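PDB 6KHR: formate-dependent phosphoribosylglycinamide formyltransferase from Mycobacterium tuberculosis H37Rv, which belongs to the ATP-grasp superfamily of enzymes and is built here as an assembly of two protein chains. Local coordinates for residues D56-V59 with G60-A63; E80-A83 with V84-L88; N121-A124 with V125-A129; G373-V377 with P378-V382. One frame throughout, in Å; residues are numbered along the deposited sequence.

In the fold
Read from the N terminus, the four contacts follow one another in series; each lies within one continuous stretch, so none encloses a long loop, nests in another or crosses it. Contact 1 is the bend that takes strand 51-56 into helix 62-66, and contact 2 lies on helix 78-88, which joins strands 69-72 and 92-95 of the same parallel sheet; their centres are about 17 Å apart. Contact 3 forms the helix after strand 117-118, where the parallel-sheet region meets helix 267-284. Contact 4, centred about 39 Å from contact 3 on the opposite side of the chain's centre, turns helix 368-374 into strand 380-384, beside the second subunit.

Contact 1 of 4, residues D56-V59 with G60-A63; sequences DGYV and GAPA
Tyr58 lays the phenol end of its ring across the methyl group of Ala61, with CZ 3.5 Å from CB in an oblique approach. The hydroxyl end reaches on to the proline that follows: Tyr58 OH lies 3.5 Å from Pro62 CD, and the two side chains cross at about a right angle. What swings the ring over the bend is the first torsion, which sets CG between the backbone N and the carbonyl carbon (chi1 60°). The carboxylate of Asp56 also borders this methyl, OD2 lying 3.9 Å from Ala61 CB, so the alanine sits between the aromatic ring and the acidic group. The backbone reversal itself is lightly held. Ala61 N makes a weak hydrogen bond of 3.4 Å to Val59 O, and Gly60 between them, at phi -103° and psi 68°, comes close to an inverse gamma turn. Asp56 OD2 also accepts a hydrogen bond from Ser34 N, while the backbone of Asp56 pairs with Val71 and Val73 alongside strand 69-72. The bend thus leaves the parallel sheet at the end of strand 51-56 and enters helix 62-66, where Pro62 packs on Glu36 of helix 36-47.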
loop_
_atom_site.group_PDB
_atom_site.type_symbol
_atom_site.label_atom_id
_atom_site.label_comp_id
_atom_site.label_asym_id
_atom_site.label_seq_id
_atom_site.Cartn_x
_atom_site.Cartn_y
_atom_site.Cartn_z
ATOM N N ASP A 56 -14.199 17.050 2.539
ATOM C CA ASP A 56 -15.342 16.284 3.019
ATOM C C ASP A 56 -16.270 17.214 3.789
ATOM O O ASP A 56 -15.995 18.407 3.943
ATOM C CB ASP A 56 -14.902 15.090 3.870
ATOM C CG ASP A 56 -15.912 13.954 3.832
ATOM O OD1 ASP A 56 -17.130 14.256 3.777
ATOM O OD2 ASP A 56 -15.494 12.772 3.832
ATOM N N GLY A 57 -17.386 16.652 4.263
ATOM C CA GLY A 57 -18.387 17.396 5.009
ATOM C C GLY A 57 -18.060 17.693 6.462
ATOM O O GLY A 57 -18.302 18.812 6.923
ATOM N N TYR A 58 -17.512 16.717 7.193
ATOM C CA TYR A 58 -17.248 16.798 8.629
ATOM C C TYR A 58 -15.756 16.998 8.893
ATOM O O TYR A 58 -14.928 17.025 7.979
ATOM C CB TYR A 58 -17.763 15.546 9.344
ATOM C CG TYR A 58 -17.131 14.253 8.878
ATOM C CD1 TYR A 58 -17.436 13.716 7.629
ATOM C CD2 TYR A 58 -16.241 13.555 9.691
ATOM C CE1 TYR A 58 -16.866 12.527 7.199
ATOM C CE2 TYR A 58 -15.664 12.357 9.263
ATOM C CZ TYR A 58 -15.979 11.854 8.021
ATOM O OH TYR A 58 -15.420 10.677 7.591
ATOM N N VAL A 59 -15.410 17.104 10.176
ATOM C CA VAL A 59 -14.109 17.639 10.575
ATOM C C VAL A 59 -13.029 16.566 10.636
ATOM O O VAL A 59 -11.887 16.806 10.232
ATOM C CB VAL A 59 -14.249 18.365 11.925
ATOM C CG1 VAL A 59 -12.944 19.038 12.291
ATOM C CG2 VAL A 59 -15.389 19.361 11.863
ATOM N N GLY A 60 -13.339 15.382 11.151
ATOM C CA GLY A 60 -12.309 14.371 11.279
ATOM C C GLY A 60 -12.379 13.289 10.223
ATOM O O GLY A 60 -12.688 12.137 10.534
ATOM N N ALA A 61 -12.098 13.634 8.981
ATOM C CA ALA A 61 -12.271 12.503 8.088
ATOM C C ALA A 61 -10.935 11.797 7.849
ATOM O O ALA A 61 -9.874 12.408 7.996
ATOM C CB ALA A 61 -12.871 12.969 6.767
ATOM N N PRO A 62 -10.954 10.501 7.498
ATOM C CA PRO A 62 -9.690 9.730 7.426
ATOM C C PRO A 62 -8.582 10.319 6.555
ATOM O O PRO A 62 -7.431 10.385 7.006
ATOM C CB PRO A 62 -10.157 8.365 6.899
ATOM C CG PRO A 62 -11.546 8.227 7.413
ATOM C CD PRO A 62 -12.137 9.622 7.446
ATOM N N ALA A 63 -8.881 10.734 5.318
ATOM C CA ALA A 63 -7.828 11.287 4.466
ATOM C C ALA A 63 -7.374 12.675 4.908
ATOM O O ALA A 63 -6.301 13.123 4.493
ATOM C CB ALA A 63 -8.286 11.319 3.002
#

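Contact 2 of 4, residues E80-A83 with V84-L88; sequences ELTA and VIRRL
Leu81 and Ile85, one helical turn apart, meet side chain to side chain: the branch point of Leu81, CG, is 3.9 Å from the terminal methyl CD1 of Ile85, and the side chains cross obliquely. Ile85 directs CG1 opposite the carbonyl carbon and beside its own N (chi1 -53°), which swings the CD1 end back along the helix to the leucine. On another face Thr82 and Arg86 run side by side and point the same way. There the touch is loose, Thr82 CG2 standing 4.1 Å from Arg86 NH2, obliquely to the guanidinium.

The backbone of helix 78-88 sets this four-residue spacing. Ile85 N gives a 3.1 Å hydrogen bond to Leu81 O, Arg86 N one of 3.0 Å to Thr82 O, and Arg87 N one of 2.9 Å to Ala83 O. The bond from Val84 N to Glu80 O is weak. Thr82 OG1 turns back to the carbonyl of Ala78, one turn earlier.

Farther out, Leu81 packs on Ala104 and Leu105 of helix 102-109 and Ile85 on Val108, while Val84 and Leu88 lie on Val71 of strand 69-72. The helix is amphipathic, with Arg86 and Arg87 on the exposed side. Its side-chain contact is therefore apolar where buried, without charge pairing between 80-83 and 84-88, and the Thr82-Arg86 touch is dispersive rather than a polar bond.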
loop_
_atom_site.group_PDB
_atom_site.type_symbol
_atom_site.label_atom_id
_atom_site.label_comp_id
_atom_site.label_asym_id
_atom_site.label_seq_id
_atom_site.Cartn_x
_atom_site.Cartn_y
_atom_site.Cartn_z
ATOM N N GLU A 80 -21.508 26.118 -2.651
ATOM C CA GLU A 80 -20.418 25.997 -1.686
ATOM C C GLU A 80 -19.272 25.160 -2.234
ATOM O O GLU A 80 -18.099 25.483 -2.012
ATOM C CB GLU A 80 -20.936 25.387 -0.384
ATOM C CG GLU A 80 -21.086 26.386 0.751
ATOM C CD GLU A 80 -20.785 25.783 2.119
ATOM O OE1 GLU A 80 -20.516 24.561 2.196
ATOM O OE2 GLU A 80 -20.811 26.536 3.119
ATOM N N LEU A 81 -19.588 24.071 -2.936
ATOM C CA LEU A 81 -18.536 23.264 -3.544
ATOM C C LEU A 81 -17.809 24.039 -4.632
ATOM O O LEU A 81 -16.577 24.007 -4.712
ATOM C CB LEU A 81 -19.122 21.971 -4.114
ATOM C CG LEU A 81 -18.109 21.049 -4.787
ATOM C CD1 LEU A 81 -17.090 20.567 -3.762
ATOM C CD2 LEU A 81 -18.806 19.883 -5.487
ATOM N N THR A 82 -18.550 24.760 -5.465
ATOM C CA THR A 82 -17.935 25.384 -6.631
ATOM C C THR A 82 -16.995 26.512 -6.224
ATOM O O THR A 82 -15.946 26.709 -6.850
ATOM C CB THR A 82 -19.021 25.885 -7.586
ATOM O OG1 THR A 82 -19.863 24.787 -7.965
ATOM C CG2 THR A 82 -18.398 26.477 -8.830
ATOM N N ALA A 83 -17.347 27.260 -5.181
ATOM C CA ALA A 83 -16.425 28.271 -4.675
ATOM C C ALA A 83 -15.121 27.631 -4.221
ATOM O O ALA A 83 -14.031 28.117 -4.545
ATOM C CB ALA A 83 -17.070 29.043 -3.527
ATOM N N VAL A 84 -15.227 26.519 -3.485
ATOM C CA VAL A 84 -14.055 25.810 -2.975
ATOM C C VAL A 84 -13.136 25.395 -4.114
ATOM O O VAL A 84 -11.904 25.460 -3.996
ATOM C CB VAL A 84 -14.502 24.596 -2.136
ATOM C CG1 VAL A 84 -13.414 23.539 -2.078
ATOM C CG2 VAL A 84 -14.884 25.032 -0.743
ATOM N N ILE A 85 -13.712 24.959 -5.232
ATOM C CA ILE A 85 -12.863 24.494 -6.316
ATOM C C ILE A 85 -12.237 25.682 -7.030
ATOM O O ILE A 85 -11.092 25.604 -7.485
ATOM C CB ILE A 85 -13.664 23.582 -7.263
ATOM C CG1 ILE A 85 -14.346 22.460 -6.459
ATOM C CG2 ILE A 85 -12.752 22.954 -8.295
ATOM C CD1 ILE A 85 -15.202 21.488 -7.274
ATOM N N ARG A 86 -12.951 26.805 -7.095
ATOM C CA ARG A 86 -12.428 27.977 -7.783
ATOM C C ARG A 86 -11.288 28.609 -6.995
ATOM O O ARG A 86 -10.272 29.013 -7.573
ATOM C CB ARG A 86 -13.555 28.981 -8.015
ATOM C CG ARG A 86 -13.342 29.898 -9.211
ATOM C CD ARG A 86 -13.344 29.110 -10.514
ATOM N NE ARG A 86 -14.686 28.701 -10.918
ATOM C CZ ARG A 86 -14.932 27.764 -11.826
ATOM N NH1 ARG A 86 -13.920 27.136 -12.412
ATOM N NH2 ARG A 86 -16.183 27.449 -12.143
ATOM N N ARG A 87 -11.434 28.695 -5.672
ATOM C CA ARG A 87 -10.379 29.282 -4.854
ATOM C C ARG A 87 -9.106 28.456 -4.938
ATOM O O ARG A 87 -8.038 28.963 -5.292
ATOM C CB ARG A 87 -10.845 29.407 -3.398
ATOM C CG ARG A 87 -9.918 30.263 -2.535
ATOM C CD ARG A 87 -10.047 29.943 -1.053
ATOM N NE ARG A 87 -11.411 30.106 -0.547
ATOM C CZ ARG A 87 -11.851 31.186 0.098
ATOM N NH1 ARG A 87 -11.036 32.208 0.320
ATOM N NH2 ARG A 87 -13.106 31.241 0.526
ATOM N N LEU A 88 -9.210 27.158 -4.634
ATOM C CA LEU A 88 -8.037 26.296 -4.604
ATOM C C LEU A 88 -7.465 26.071 -6.001
ATOM O O LEU A 88 -6.243 26.096 -6.181
ATOM C CB LEU A 88 -8.387 24.967 -3.942
ATOM C CG LEU A 88 -8.327 24.963 -2.410
ATOM C CD1 LEU A 88 -9.564 25.572 -1.775
ATOM C CD2 LEU A 88 -8.112 23.570 -1.885
#

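Contact 3 of 4, residues N121-A124 with V125-A129; sequences NARA and VRCTA
Helix 122-129, the short helix that follows the last strand of the parallel sheet, carries this contact along its length, with Arg123 and Cys127 meeting one turn apart. The thiol stands over one face of the arginine's guanidinium, Cys127 SG lying 3.2 Å from NH1 and 3.6 Å from CZ of Arg123. A first torsion that keeps SG beside its own backbone N (chi1 -67°) aims the sulfur back toward the start of the helix. The guanidinium has a hydrogen-bond partner farther out: Arg123 NE donates to the carbonyl of Ala283 at the end of helix 267-284.

Asn121 occupies the N-cap position, but its side chain makes no capping bond; Ala122 N is met instead by the carboxylate of Glu109 from helix 102-109. Regular backbone bonds then begin, with Val125 N 3.2 Å from Asn121 O, Arg126 N 3.0 Å from Ala122 O and Cys127 N 2.9 Å from Arg123 O.

Toward the far end, the carbonyl of Ala124 is gripped twice by one residue. Thr128 N comes at 3.1 Å and Thr128 OG1 at 2.8 Å to Ala124 O, reaching it from opposite faces of the carbonyl plane. Arg126 leads away from this side to form a salt bridge with Asp103, while Ala124 and Thr128 both rest on Leu284.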
loop_
_atom_site.group_PDB
_atom_site.type_symbol
_atom_site.label_atom_id
_atom_site.label_comp_id
_atom_site.label_asym_id
_atom_site.label_seq_id
_atom_site.Cartn_x
_atom_site.Cartn_y
_atom_site.Cartn_z
ATOM N N ASN A 121 -14.677 11.771 -15.325
ATOM C CA ASN A 121 -15.478 12.795 -16.043
ATOM C C ASN A 121 -16.781 13.072 -15.316
ATOM O O ASN A 121 -17.312 12.168 -14.723
ATOM C CB ASN A 121 -16.115 12.209 -17.294
ATOM C CG ASN A 121 -15.179 12.132 -18.469
ATOM O OD1 ASN A 121 -14.077 12.638 -18.410
ATOM N ND2 ASN A 121 -15.617 11.512 -19.540
ATOM N N ALA A 122 -17.315 14.274 -15.454
ATOM C CA ALA A 122 -18.611 14.567 -14.822
ATOM C C ALA A 122 -19.653 13.706 -15.506
ATOM O O ALA A 122 -20.653 13.424 -14.906
ATOM C CB ALA A 122 -18.933 16.011 -14.938
ATOM N N ARG A 123 -19.403 13.348 -16.756
ATOM C CA ARG A 123 -20.277 12.397 -17.438
ATOM C C ARG A 123 -20.404 11.104 -16.637
ATOM O O ARG A 123 -21.509 10.679 -16.280
ATOM C CB ARG A 123 -19.748 12.107 -18.844
ATOM C CG ARG A 123 -20.207 10.758 -19.404
ATOM C CD ARG A 123 -20.432 10.802 -20.908
ATOM N NE ARG A 123 -21.048 9.575 -21.412
ATOM C CZ ARG A 123 -22.354 9.323 -21.374
ATOM N NH1 ARG A 123 -23.191 10.209 -20.851
ATOM N NH2 ARG A 123 -22.826 8.182 -21.857
ATOM N N ALA A 124 -19.270 10.476 -16.329
ATOM C CA ALA A 124 -19.294 9.188 -15.645
ATOM C C ALA A 124 -19.940 9.306 -14.272
ATOM O O ALA A 124 -20.717 8.428 -13.868
ATOM C CB ALA A 124 -17.877 8.637 -15.528
ATOM N N VAL A 125 -19.628 10.378 -13.538
ATOM C CA VAL A 125 -20.219 10.592 -12.220
ATOM C C VAL A 125 -21.737 10.674 -12.328
ATOM O O VAL A 125 -22.464 10.048 -11.548
ATOM C CB VAL A 125 -19.624 11.858 -11.560
ATOM C CG1 VAL A 125 -20.374 12.237 -10.285
ATOM C CG2 VAL A 125 -18.137 11.681 -11.275
ATOM N N ARG A 126 -22.235 11.418 -13.317
ATOM C CA ARG A 126 -23.682 11.553 -13.465
ATOM C C ARG A 126 -24.332 10.240 -13.885
ATOM O O ARG A 126 -25.382 9.865 -13.349
ATOM C CB ARG A 126 -24.027 12.655 -14.466
ATOM C CG ARG A 126 -25.517 12.719 -14.779
ATOM C CD ARG A 126 -25.880 13.878 -15.692
ATOM N NE ARG A 126 -25.477 15.159 -15.118
ATOM C CZ ARG A 126 -26.173 15.826 -14.200
ATOM N NH1 ARG A 126 -27.318 15.336 -13.735
ATOM N NH2 ARG A 126 -25.721 16.984 -13.740
ATOM N N CYS A 127 -23.733 9.525 -14.841
ATOM C CA CYS A 127 -24.388 8.328 -15.355
ATOM C C CYS A 127 -24.499 7.250 -14.294
ATOM O O CYS A 127 -25.489 6.513 -14.255
ATOM C CB CYS A 127 -23.638 7.790 -16.570
ATOM S SG CYS A 127 -23.696 8.873 -18.010
ATOM N N THR A 128 -23.510 7.145 -13.420
ATOM C CA THR A 128 -23.457 6.007 -12.519
ATOM C C THR A 128 -24.140 6.264 -11.194
ATOM O O THR A 128 -24.267 5.331 -10.399
ATOM C CB THR A 128 -22.015 5.608 -12.266
ATOM O OG1 THR A 128 -21.323 6.719 -11.687
ATOM C CG2 THR A 128 -21.352 5.216 -13.584
ATOM N N ALA A 129 -24.564 7.498 -10.930
ATOM C CA ALA A 129 -25.388 7.789 -9.767
ATOM C C ALA A 129 -26.865 7.760 -10.093
ATOM O O ALA A 129 -27.686 7.730 -9.176
ATOM C CB ALA A 129 -25.028 9.153 -9.177
#

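Contact 4 of 4, residues G373-V377 with P378-V382; sequences GALGV and PESDV
Ser380 and Val377 make the hydrogen bond that crosses this contact, Ser380 OG donating to Val377 O at 2.6 Å with the hydroxyl tilted 18° from the carbonyl plane. The serine oxygen sits between the backbone N and the carbonyl carbon (chi1 63°), a setting that turns it back over the loop toward the preceding helix. Within 373-377, Gly376 N bonds to Gly373 O at 3.1 Å at the end of helix 368-374.

Two consecutive beta turns follow and lead into strand 380-384: a weak 3.4 Å bond from Val377 N to Ala374 O closes the type I turn from Ala374 to Val377, and the serine hydroxyl spans the type II turn from Val377 to Ser380. Pro378 takes the second position of the type II turn, where its restricted phi fits well, and Glu379 takes the third with a positive phi of 61°.

Van der Waals contacts add to this. Leu375 CD1 lies 3.8 Å from the hydroxyl oxygen Ser380 OG and, more loosely, 4.5 Å from Val382 CG2; the neighbours Val377 and Pro378 touch through CG1 and CD at 3.9 Å. Leu375 also packs on Leu336 of the second subunit.

Polar pairs lead outward. Asp381 forms salt bridges with Arg319 through OD2 and with Arg331 of the second subunit through OD1. Glu379 pairs with Arg405 and is hydrogen-bonded to Thr395 OG1.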
loop_
_atom_site.group_PDB
_atom_site.type_symbol
_atom_site.label_atom_id
_atom_site.label_comp_id
_atom_site.label_asym_id
_atom_site.label_seq_id
_atom_site.Cartn_x
_atom_site.Cartn_y
_atom_site.Cartn_z
ATOM N N GLY A 373 -2.794 -12.444 17.503
ATOM C CA GLY A 373 -3.313 -13.705 17.015
ATOM C C GLY A 373 -3.569 -13.675 15.529
ATOM O O GLY A 373 -3.219 -14.612 14.812
ATOM N N ALA A 374 -4.160 -12.584 15.046
ATOM C CA ALA A 374 -4.509 -12.495 13.640
ATOM C C ALA A 374 -3.278 -12.623 12.740
ATOM O O ALA A 374 -3.319 -13.337 11.733
ATOM C CB ALA A 374 -5.256 -11.184 13.388
ATOM N N LEU A 375 -2.192 -11.951 13.092
ATOM C CA LEU A 375 -0.969 -11.944 12.261
ATOM C C LEU A 375 -0.150 -13.211 12.445
ATOM O O LEU A 375 0.870 -13.315 11.865
ATOM C CB LEU A 375 -0.137 -10.722 12.619
ATOM C CG LEU A 375 -0.255 -9.518 11.704
ATOM C CD1 LEU A 375 -1.322 -9.711 10.668
ATOM C CD2 LEU A 375 -0.526 -8.294 12.515
ATOM N N GLY A 376 -0.631 -14.157 13.212
ATOM C CA GLY A 376 0.067 -15.434 13.366
ATOM C C GLY A 376 -0.237 -16.337 12.204
ATOM O O GLY A 376 0.513 -17.250 11.985
ATOM N N VAL A 377 -1.332 -16.072 11.511
ATOM C CA VAL A 377 -1.753 -16.788 10.289
ATOM C C VAL A 377 -0.770 -16.471 9.177
ATOM O O VAL A 377 -0.549 -15.334 8.915
ATOM C CB VAL A 377 -3.152 -16.309 9.900
ATOM C CG1 VAL A 377 -3.538 -16.732 8.509
ATOM C CG2 VAL A 377 -4.187 -16.723 10.907
ATOM N N PRO A 378 -0.178 -17.470 8.512
ATOM C CA PRO A 378 0.758 -17.227 7.427
ATOM C C PRO A 378 0.276 -16.395 6.232
ATOM O O PRO A 378 -0.816 -16.509 5.836
ATOM C CB PRO A 378 1.148 -18.616 6.947
ATOM C CG PRO A 378 0.155 -19.531 7.564
ATOM C CD PRO A 378 -0.320 -18.869 8.827
ATOM N N GLU A 379 1.155 -15.516 5.753
ATOM C CA GLU A 379 1.002 -14.600 4.600
ATOM C C GLU A 379 -0.158 -13.653 4.837
ATOM O O GLU A 379 -0.767 -13.266 3.908
ATOM C CB GLU A 379 0.807 -15.376 3.306
ATOM C CG GLU A 379 2.061 -15.881 2.645
ATOM C CD GLU A 379 1.866 -16.559 1.301
ATOM O OE1 GLU A 379 1.690 -15.874 0.301
ATOM O OE2 GLU A 379 1.922 -17.772 1.257
ATOM N N SER A 380 -0.367 -13.244 6.060
ATOM C CA SER A 380 -1.522 -12.400 6.377
ATOM C C SER A 380 -1.147 -10.936 6.565
ATOM O O SER A 380 -0.019 -10.625 6.791
ATOM C CB SER A 380 -2.242 -12.960 7.549
ATOM O OG SER A 380 -1.455 -12.957 8.708
ATOM N N ASP A 381 -2.132 -10.086 6.383
ATOM C CA ASP A 381 -1.980 -8.643 6.603
ATOM C C ASP A 381 -3.295 -8.105 7.136
ATOM O O ASP A 381 -4.287 -8.750 7.061
ATOM C CB ASP A 381 -1.501 -7.905 5.363
ATOM C CG ASP A 381 -0.658 -6.692 5.699
ATOM O OD1 ASP A 381 -0.433 -6.442 6.888
ATOM O OD2 ASP A 381 -0.244 -6.009 4.772
ATOM N N VAL A 382 -3.244 -6.875 7.596
ATOM C CA VAL A 382 -4.437 -6.238 8.194
ATOM C C VAL A 382 -4.367 -4.729 7.967
ATOM O O VAL A 382 -3.314 -4.249 7.783
ATOM C CB VAL A 382 -4.499 -6.650 9.672
ATOM C CG1 VAL A 382 -4.963 -5.580 10.609
ATOM C CG2 VAL A 382 -5.334 -7.867 9.864
#